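Local structure of YdhT protein (Bacillus subtilis, 3CBW) at residues A[124-129]-A[180-185]; A[112-117]-A[173-178]; A[132-137]-A[198-203]. The protein hydrolyses internal beta-1,4-mannosidic linkages in mannan, galactomannan and glucomannan as a secreted endo-acting beta-mannanase, and so takes part in glucomannan degradation. The protein carries 3 engineered substitutions. One frame throughout, in Å; residues are numbered along the deposited sequence.

Interaction 1. Residues A[124-129]-A[180-185]; sequences HFKTPI and EWFWWG
W183 lays its indole beside I129, the two side chains pointing the same way, with I129 CD1 4.0 Å from W183 CE3. Two type I beta turns, H124 to T127 and F182 to G185, meet here in loops that follow two strands of the (beta/alpha)8 barrel of this GH26 mannanase. One direct hydrogen bond joins them: W183 N gives its proton to F125 O at 3.1 Å, somewhat bent (145° at the hydrogen). The same carbonyl oxygen sits at the edge of the indole, 3.3 Å from W183 CD1. CG of W183 stands between its own N and carbonyl carbon (chi1 64°), which brings the ring up alongside I129, while its NE1 bonds to L115 O. With an alanine in its place, L115 O would probably lose this donor and a gap would open beside I129. K126 runs extended beside F182, its CE touching F182 CE1; the contact probably borders the substrate cleft at W181, which hydrogen-bonds through NE1 to OE1 of E176, the probable proton donor. Water 1 bridges the segments, accepting from I129 N and donating to W183 O at 2.7 Å. Backbone also meets backbone where K126 CA makes a CH···O contact of 3.1 Å with W181 O.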
# COMPACT_ATOMS: atom_id res chain seq x y z
N HIS A 124 -14.85 8.67 12.38
CA HIS A 124 -14.75 7.51 13.27
C HIS A 124 -13.88 6.36 12.73
O HIS A 124 -14.12 5.20 13.06
CB HIS A 124 -16.15 6.97 13.61
CG HIS A 124 -16.96 7.91 14.45
ND1 HIS A 124 -17.71 8.94 13.91
CD2 HIS A 124 -17.14 7.99 15.79
CE1 HIS A 124 -18.32 9.60 14.88
NE2 HIS A 124 -17.98 9.04 16.03
N PHE A 125 -12.85 6.69 11.95
CA PHE A 125 -12.03 5.66 11.29
C PHE A 125 -11.34 4.68 12.23
O PHE A 125 -11.03 3.55 11.83
CB PHE A 125 -11.04 6.28 10.29
CG PHE A 125 -9.83 6.94 10.90
CD1 PHE A 125 -8.60 6.79 10.28
CD2 PHE A 125 -9.91 7.77 12.02
CE1 PHE A 125 -7.46 7.40 10.79
CE2 PHE A 125 -8.75 8.38 12.54
CZ PHE A 125 -7.54 8.20 11.92
N LYS A 126 -11.10 5.11 13.47
CA LYS A 126 -10.45 4.27 14.49
C LYS A 126 -11.39 3.86 15.62
O LYS A 126 -10.94 3.42 16.68
CB LYS A 126 -9.19 4.95 15.02
CG LYS A 126 -8.09 4.99 13.98
CD LYS A 126 -6.87 5.70 14.48
CE LYS A 126 -5.74 5.57 13.48
NZ LYS A 126 -4.60 6.45 13.83
N THR A 127 -12.69 3.98 15.39
CA THR A 127 -13.67 3.55 16.39
C THR A 127 -14.02 2.10 16.08
O THR A 127 -14.49 1.80 14.98
CB THR A 127 -14.93 4.43 16.32
OG1 THR A 127 -14.55 5.80 16.47
CG2 THR A 127 -15.92 4.04 17.42
N PRO A 128 -13.80 1.18 17.03
CA PRO A 128 -14.07 -0.23 16.73
C PRO A 128 -15.56 -0.51 16.66
O PRO A 128 -16.37 0.22 17.26
CB PRO A 128 -13.45 -0.98 17.91
CG PRO A 128 -13.48 -0.00 19.03
CD PRO A 128 -13.30 1.37 18.41
N ILE A 129 -15.91 -1.56 15.93
CA ILE A 129 -17.30 -1.94 15.72
C ILE A 129 -17.49 -3.41 16.00
O ILE A 129 -16.54 -4.18 16.02
CB ILE A 129 -17.78 -1.57 14.29
CG1 ILE A 129 -16.97 -2.32 13.21
CG2 ILE A 129 -17.72 -0.06 14.11
CD1 ILE A 129 -17.55 -2.16 11.80
N GLU A 180 -5.71 -3.53 15.83
CA GLU A 180 -6.96 -3.31 16.54
C GLU A 180 -7.37 -1.84 16.52
O GLU A 180 -8.28 -1.44 17.25
CB GLU A 180 -6.87 -3.87 17.98
CG GLU A 180 -5.94 -3.11 18.94
CD GLU A 180 -4.45 -3.45 18.82
OE1 GLU A 180 -4.05 -4.31 18.00
OE2 GLU A 180 -3.67 -2.84 19.56
N TRP A 181 -6.74 -1.05 15.66
CA TRP A 181 -7.00 0.39 15.60
C TRP A 181 -8.03 0.79 14.53
O TRP A 181 -8.98 1.52 14.84
CB TRP A 181 -5.69 1.19 15.51
CG TRP A 181 -4.67 0.63 14.57
CD1 TRP A 181 -4.50 0.97 13.25
CD2 TRP A 181 -3.66 -0.35 14.86
NE1 TRP A 181 -3.45 0.26 12.71
CE2 TRP A 181 -2.92 -0.55 13.67
CE3 TRP A 181 -3.31 -1.06 16.02
CZ2 TRP A 181 -1.86 -1.44 13.60
CZ3 TRP A 181 -2.24 -1.95 15.94
CH2 TRP A 181 -1.53 -2.14 14.74
N PHE A 182 -7.90 0.29 13.30
CA PHE A 182 -8.86 0.64 12.24
C PHE A 182 -10.17 -0.13 12.38
O PHE A 182 -10.18 -1.28 12.82
CB PHE A 182 -8.27 0.38 10.86
CG PHE A 182 -7.04 1.20 10.55
CD1 PHE A 182 -7.04 2.58 10.72
CD2 PHE A 182 -5.91 0.59 10.02
CE1 PHE A 182 -5.90 3.35 10.40
CE2 PHE A 182 -4.78 1.34 9.70
CZ PHE A 182 -4.78 2.71 9.88
N TRP A 183 -11.26 0.49 11.96
CA TRP A 183 -12.58 -0.13 12.13
C TRP A 183 -12.71 -1.48 11.42
O TRP A 183 -13.49 -2.33 11.84
CB TRP A 183 -13.69 0.82 11.69
CG TRP A 183 -13.69 1.21 10.23
CD1 TRP A 183 -13.15 2.34 9.68
CD2 TRP A 183 -14.28 0.48 9.14
NE1 TRP A 183 -13.37 2.36 8.32
CE2 TRP A 183 -14.06 1.24 7.96
CE3 TRP A 183 -14.98 -0.74 9.03
CZ2 TRP A 183 -14.47 0.81 6.70
CZ3 TRP A 183 -15.40 -1.16 7.76
CH2 TRP A 183 -15.15 -0.38 6.63
N TRP A 184 -11.95 -1.68 10.33
CA TRP A 184 -12.07 -2.91 9.54
C TRP A 184 -11.26 -4.09 10.09
O TRP A 184 -11.33 -5.20 9.56
CB TRP A 184 -11.68 -2.64 8.09
CG TRP A 184 -10.28 -2.10 7.91
CD1 TRP A 184 -9.11 -2.83 7.87
CD2 TRP A 184 -9.91 -0.73 7.70
NE1 TRP A 184 -8.05 -1.99 7.67
CE2 TRP A 184 -8.51 -0.70 7.56
CE3 TRP A 184 -10.63 0.47 7.66
CZ2 TRP A 184 -7.81 0.49 7.34
CZ3 TRP A 184 -9.94 1.65 7.46
CH2 TRP A 184 -8.54 1.66 7.31
N GLY A 185 -10.47 -3.84 11.14
CA GLY A 185 -9.55 -4.85 11.69
C GLY A 185 -10.10 -5.61 12.89
O GLY A 185 -11.31 -5.69 13.10
O HOH W 1 -13.75 -2.82 14.51

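Interaction 2. Residues A[112-117]-A[173-178]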
# COMPACT_ATOMS: atom_id res chain seq x y z
N SER A 112 -3.34 4.26 -0.74
CA SER A 112 -3.97 3.64 0.42
C SER A 112 -5.20 4.44 0.82
O SER A 112 -5.46 5.50 0.25
CB SER A 112 -3.00 3.54 1.61
OG SER A 112 -2.56 4.83 2.02
N LEU A 113 -5.96 3.92 1.78
CA LEU A 113 -7.23 4.53 2.18
C LEU A 113 -7.45 4.46 3.68
O LEU A 113 -7.75 3.39 4.22
CB LEU A 113 -8.40 3.80 1.51
CG LEU A 113 -8.41 3.72 -0.02
CD1 LEU A 113 -9.38 2.67 -0.52
CD2 LEU A 113 -8.72 5.07 -0.63
N HIS A 114 -7.37 5.61 4.35
CA HIS A 114 -7.80 5.68 5.76
C HIS A 114 -9.30 5.92 5.83
O HIS A 114 -9.76 6.99 6.23
CB HIS A 114 -7.00 6.74 6.51
CG HIS A 114 -5.63 6.28 6.88
ND1 HIS A 114 -4.68 5.94 5.94
CD2 HIS A 114 -5.05 6.09 8.09
CE1 HIS A 114 -3.57 5.57 6.55
NE2 HIS A 114 -3.76 5.65 7.86
N LEU A 115 -10.08 4.90 5.45
CA LEU A 115 -11.51 5.04 5.25
C LEU A 115 -12.24 5.45 6.51
O LEU A 115 -12.03 4.88 7.58
CB LEU A 115 -12.12 3.72 4.79
CG LEU A 115 -11.75 3.19 3.41
CD1 LEU A 115 -12.39 1.80 3.23
CD2 LEU A 115 -12.23 4.15 2.32
N ALA A 116 -13.14 6.43 6.36
CA ALA A 116 -14.14 6.70 7.39
C ALA A 116 -14.96 5.44 7.63
O ALA A 116 -15.01 4.54 6.78
CB ALA A 116 -15.02 7.87 6.97
N ASN A 117 -15.61 5.40 8.79
CA ASN A 117 -16.28 4.22 9.29
C ASN A 117 -17.76 4.27 8.97
O ASN A 117 -18.50 5.07 9.56
CB ASN A 117 -16.07 4.20 10.81
CG ASN A 117 -16.62 2.97 11.48
OD1 ASN A 117 -17.43 2.23 10.92
ND2 ASN A 117 -16.17 2.74 12.71
N PRO A 173 -5.75 -1.40 -0.11
CA PRO A 173 -6.91 -1.12 0.73
C PRO A 173 -6.91 -1.95 2.02
O PRO A 173 -6.33 -3.04 2.06
CB PRO A 173 -8.07 -1.56 -0.14
CG PRO A 173 -7.52 -2.78 -0.87
CD PRO A 173 -6.06 -2.43 -1.13
N LEU A 174 -7.57 -1.44 3.06
CA LEU A 174 -7.88 -2.25 4.25
C LEU A 174 -6.63 -2.83 4.89
O LEU A 174 -6.58 -4.01 5.26
CB LEU A 174 -8.87 -3.36 3.90
CG LEU A 174 -10.19 -2.95 3.25
CD1 LEU A 174 -10.96 -4.19 2.87
CD2 LEU A 174 -11.02 -2.06 4.16
N HIS A 175 -5.63 -1.98 5.06
CA HIS A 175 -4.33 -2.40 5.58
C HIS A 175 -4.35 -2.56 7.11
O HIS A 175 -5.26 -2.08 7.79
CB HIS A 175 -3.26 -1.40 5.15
CG HIS A 175 -3.46 -0.02 5.68
ND1 HIS A 175 -4.57 0.76 5.40
CD2 HIS A 175 -2.63 0.76 6.43
CE1 HIS A 175 -4.43 1.94 5.99
NE2 HIS A 175 -3.26 1.97 6.61
N GLU A 176 -3.35 -3.27 7.62
CA GLU A 176 -3.18 -3.45 9.07
C GLU A 176 -4.42 -4.01 9.75
O GLU A 176 -4.77 -3.63 10.87
CB GLU A 176 -2.72 -2.15 9.74
CG GLU A 176 -1.38 -1.67 9.18
CD GLU A 176 -0.96 -0.28 9.62
OE1 GLU A 176 -1.56 0.30 10.56
OE2 GLU A 176 -0.01 0.26 8.99
N MET A 177 -5.07 -4.93 9.05
CA MET A 177 -6.32 -5.53 9.50
C MET A 177 -6.16 -6.45 10.71
O MET A 177 -7.14 -6.73 11.39
CB MET A 177 -6.98 -6.27 8.33
CG MET A 177 -6.37 -7.64 7.97
SD MET A 177 -4.58 -7.79 7.47
CE MET A 177 -4.57 -6.80 5.91
N ASN A 178 -4.94 -6.93 10.95
CA ASN A 178 -4.65 -7.71 12.16
C ASN A 178 -4.36 -6.82 13.36
O ASN A 178 -4.19 -7.32 14.47
CB ASN A 178 -3.52 -8.72 11.92
CG ASN A 178 -2.22 -8.06 11.49
OD1 ASN A 178 -2.23 -7.02 10.84
ND2 ASN A 178 -1.10 -8.70 11.81
O HOH W 2 -5.81 1.33 2.86
O HOH W 3 -8.91 0.94 3.98
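H175 has the most surface buried here, much of it against H114: the edge of the H175 imidazole points at the face of the H114 ring in an offset edge-to-face pair, the planes at 61° and the ring centroids 5.0 Å apart. H175 CE1 stands over the H114 face toward its rim, and the closest pair is H114 CE1 with H175 NE2, 3.6 Å apart. L113 O also meets the H175 edge, 4.0 Å from H175 CE1. A chi1 of 63° tucks the H175 ring over its own backbone and turns it toward H114. H114 ND1 is hydrogen-bonded to D76 OD2, which helps fix the ring. By similarity H114 binds substrate and H175 keeps the catalytic nucleophile, E275, in position; H175 packs against E275, which is consistent with the pair lying in the floor of the active site, next to the probable proton donor E176.

L113 and P173 come next in buried surface. They meet loosely through L113 CD1 and P173 CB, 4.4 Å apart, and the polar link beside them is made by water. Water 2 accepts from L113 N and hydrogen-bonds H175 ND1 at 2.9 Å; water 3 donates to L113 O at 2.7 Å and accepts from L174 N. Water 3 thus links backbone to backbone, water 2 backbone to imidazole; no direct hydrogen bond crosses.

Strand 108-114 pairs in parallel with 169-172, whereas this contact is joined through water instead. Helix 143-163 packs on L113 and L115, helix 194-214 covers L174, and strand 271-278 brings E275 up to H175.

Interaction 3. Residues A[132-137]-A[198-203]; sequences DQYKKI and SLYKQL. Engineered in segment 132-137: K136 (natural residue Asn).
The Y134 ring reaches across to helix 198-203 and is met obliquely by L199 O, Y200 N and L203 CD2, while its CD2 packs 3.6 Å from L199 CB. The Y200 ring is approached obliquely in turn, Y134 OH lying 3.8 Å from Y200 CD1; elsewhere F236 meets Y200 edge-to-face. Y134 and L199 slide past each other in opposite directions, whereas L203 crosses the tyrosine at about a right angle and sets CD2 3.4 Å from Y134 OH. A chi1 of -151°, with CG roughly opposite the backbone N, carries the Y134 ring over to the facing helix. Its hydroxyl, buried among these carbons, is satisfied by a hydrogen bond with W184 O, and that of Y200 by one with L174 O. Toward the solvent, K135 lays CG against L199 CD2 at 3.8 Å. I137 adds a looser contact, its CG2 4.4 Å from L203 CD1. No hydrogen bond crosses between the two segments, so the joint is held by apolar packing. The two short axes run nearly parallel, 18° apart and 10.3 Å at closest approach: the short helix 131-138 packs along helix 194-214 on the outside of the TIM barrel.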
# COMPACT_ATOMS: atom_id res chain seq x y z
N ASP A 132 -21.83 -7.58 14.38
CA ASP A 132 -23.16 -7.27 13.86
C ASP A 132 -23.14 -5.98 13.02
O ASP A 132 -23.78 -5.91 11.96
CB ASP A 132 -24.19 -7.17 14.99
CG ASP A 132 -24.63 -8.54 15.53
OD1 ASP A 132 -24.29 -9.59 14.95
OD2 ASP A 132 -25.34 -8.54 16.57
N GLN A 133 -22.41 -4.96 13.48
CA GLN A 133 -22.26 -3.73 12.71
C GLN A 133 -21.49 -3.97 11.41
O GLN A 133 -21.85 -3.44 10.35
CB GLN A 133 -21.55 -2.67 13.54
CG GLN A 133 -22.40 -2.08 14.65
CD GLN A 133 -21.61 -1.15 15.53
OE1 GLN A 133 -20.57 -1.52 16.08
NE2 GLN A 133 -22.09 0.08 15.66
N TYR A 134 -20.44 -4.78 11.50
CA TYR A 134 -19.61 -5.12 10.34
C TYR A 134 -20.45 -5.85 9.28
O TYR A 134 -20.33 -5.59 8.08
CB TYR A 134 -18.45 -5.98 10.82
CG TYR A 134 -17.15 -5.91 10.05
CD1 TYR A 134 -15.99 -5.47 10.69
CD2 TYR A 134 -17.04 -6.38 8.74
CE1 TYR A 134 -14.76 -5.46 10.04
CE2 TYR A 134 -15.81 -6.37 8.07
CZ TYR A 134 -14.68 -5.91 8.73
OH TYR A 134 -13.48 -5.92 8.07
N LYS A 135 -21.32 -6.76 9.72
CA LYS A 135 -22.22 -7.46 8.80
C LYS A 135 -23.11 -6.50 8.03
O LYS A 135 -23.37 -6.71 6.85
CB LYS A 135 -23.08 -8.50 9.52
CG LYS A 135 -22.34 -9.74 9.94
CD LYS A 135 -23.18 -10.61 10.88
CE LYS A 135 -22.56 -11.99 11.03
NZ LYS A 135 -22.79 -12.82 9.82
N LYS A 136 -23.59 -5.45 8.70
CA LYS A 136 -24.43 -4.46 8.04
C LYS A 136 -23.67 -3.72 6.94
O LYS A 136 -24.22 -3.46 5.87
CB LYS A 136 -25.00 -3.46 9.04
CG LYS A 136 -25.99 -4.09 10.01
CD LYS A 136 -26.52 -3.07 11.00
CE LYS A 136 -27.62 -3.66 11.89
NZ LYS A 136 -28.16 -2.63 12.81
N ILE A 137 -22.40 -3.39 7.20
CA ILE A 137 -21.55 -2.71 6.22
C ILE A 137 -21.42 -3.53 4.94
O ILE A 137 -21.34 -2.96 3.84
CB ILE A 137 -20.16 -2.41 6.84
CG1 ILE A 137 -20.31 -1.38 7.98
CG2 ILE A 137 -19.15 -1.96 5.75
CD1 ILE A 137 -19.04 -1.13 8.81
N SER A 198 -13.43 -13.83 8.92
CA SER A 198 -14.30 -14.12 7.78
C SER A 198 -14.90 -12.85 7.18
O SER A 198 -14.93 -12.67 5.95
CB SER A 198 -15.42 -15.06 8.21
OG SER A 198 -16.29 -15.29 7.12
N LEU A 199 -15.38 -11.97 8.05
CA LEU A 199 -15.98 -10.72 7.59
C LEU A 199 -14.96 -9.82 6.89
O LEU A 199 -15.30 -9.16 5.90
CB LEU A 199 -16.65 -9.99 8.76
CG LEU A 199 -17.83 -10.71 9.42
CD1 LEU A 199 -18.26 -9.97 10.69
CD2 LEU A 199 -19.02 -10.86 8.46
N TYR A 200 -13.73 -9.78 7.39
CA TYR A 200 -12.70 -9.02 6.73
C TYR A 200 -12.50 -9.51 5.29
O TYR A 200 -12.42 -8.71 4.35
CB TYR A 200 -11.36 -9.09 7.47
CG TYR A 200 -10.29 -8.41 6.65
CD1 TYR A 200 -10.11 -7.03 6.74
CD2 TYR A 200 -9.52 -9.12 5.72
CE1 TYR A 200 -9.17 -6.37 5.94
CE2 TYR A 200 -8.59 -8.47 4.93
CZ TYR A 200 -8.42 -7.10 5.04
OH TYR A 200 -7.48 -6.49 4.26
N LYS A 201 -12.38 -10.82 5.13
CA LYS A 201 -12.19 -11.38 3.80
C LYS A 201 -13.34 -10.99 2.88
O LYS A 201 -13.11 -10.64 1.72
CB LYS A 201 -12.00 -12.89 3.84
CG LYS A 201 -10.73 -13.34 4.51
CD LYS A 201 -10.69 -14.84 4.57
CE LYS A 201 -9.66 -15.34 5.53
NZ LYS A 201 -9.91 -16.77 5.82
N GLN A 202 -14.56 -11.03 3.41
CA GLN A 202 -15.73 -10.60 2.65
C GLN A 202 -15.64 -9.14 2.24
O GLN A 202 -15.97 -8.78 1.11
CB GLN A 202 -17.00 -10.86 3.45
CG GLN A 202 -17.29 -12.33 3.63
CD GLN A 202 -18.46 -12.58 4.56
OE1 GLN A 202 -19.54 -12.06 4.35
NE2 GLN A 202 -18.24 -13.38 5.60
N LEU A 203 -15.17 -8.29 3.15
CA LEU A 203 -15.04 -6.87 2.86
C LEU A 203 -13.97 -6.60 1.79
O LEU A 203 -14.18 -5.79 0.88
CB LEU A 203 -14.74 -6.09 4.14
CG LEU A 203 -14.62 -4.57 4.00
CD1 LEU A 203 -15.93 -3.92 3.53
CD2 LEU A 203 -14.18 -3.96 5.32

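Interaction 2 lies closest to the centre of the chain, about 10 Å from it, with interaction 1 about 18 Å and interaction 3 about 21 Å out. Centre to centre, 1 and 2 are 9 Å apart, 1 and 3 are 12 Å, 2 and 3 are 13 Å. The first segments come in the order 112-117, 124-129, 132-137, starting on strand 108-114, and the second in the order 173-178, 180-185, 198-203, starting just after strand 169-172; each run leads through a loop to a helix. Side-chain donors meet backbone carbonyls between contacts, as where W184 NE1 bonds to H175 O, and the tyrosine hydroxyls of interaction 3 reach both other contacts. The probable active site is thereby connected through the loops to the outer helices.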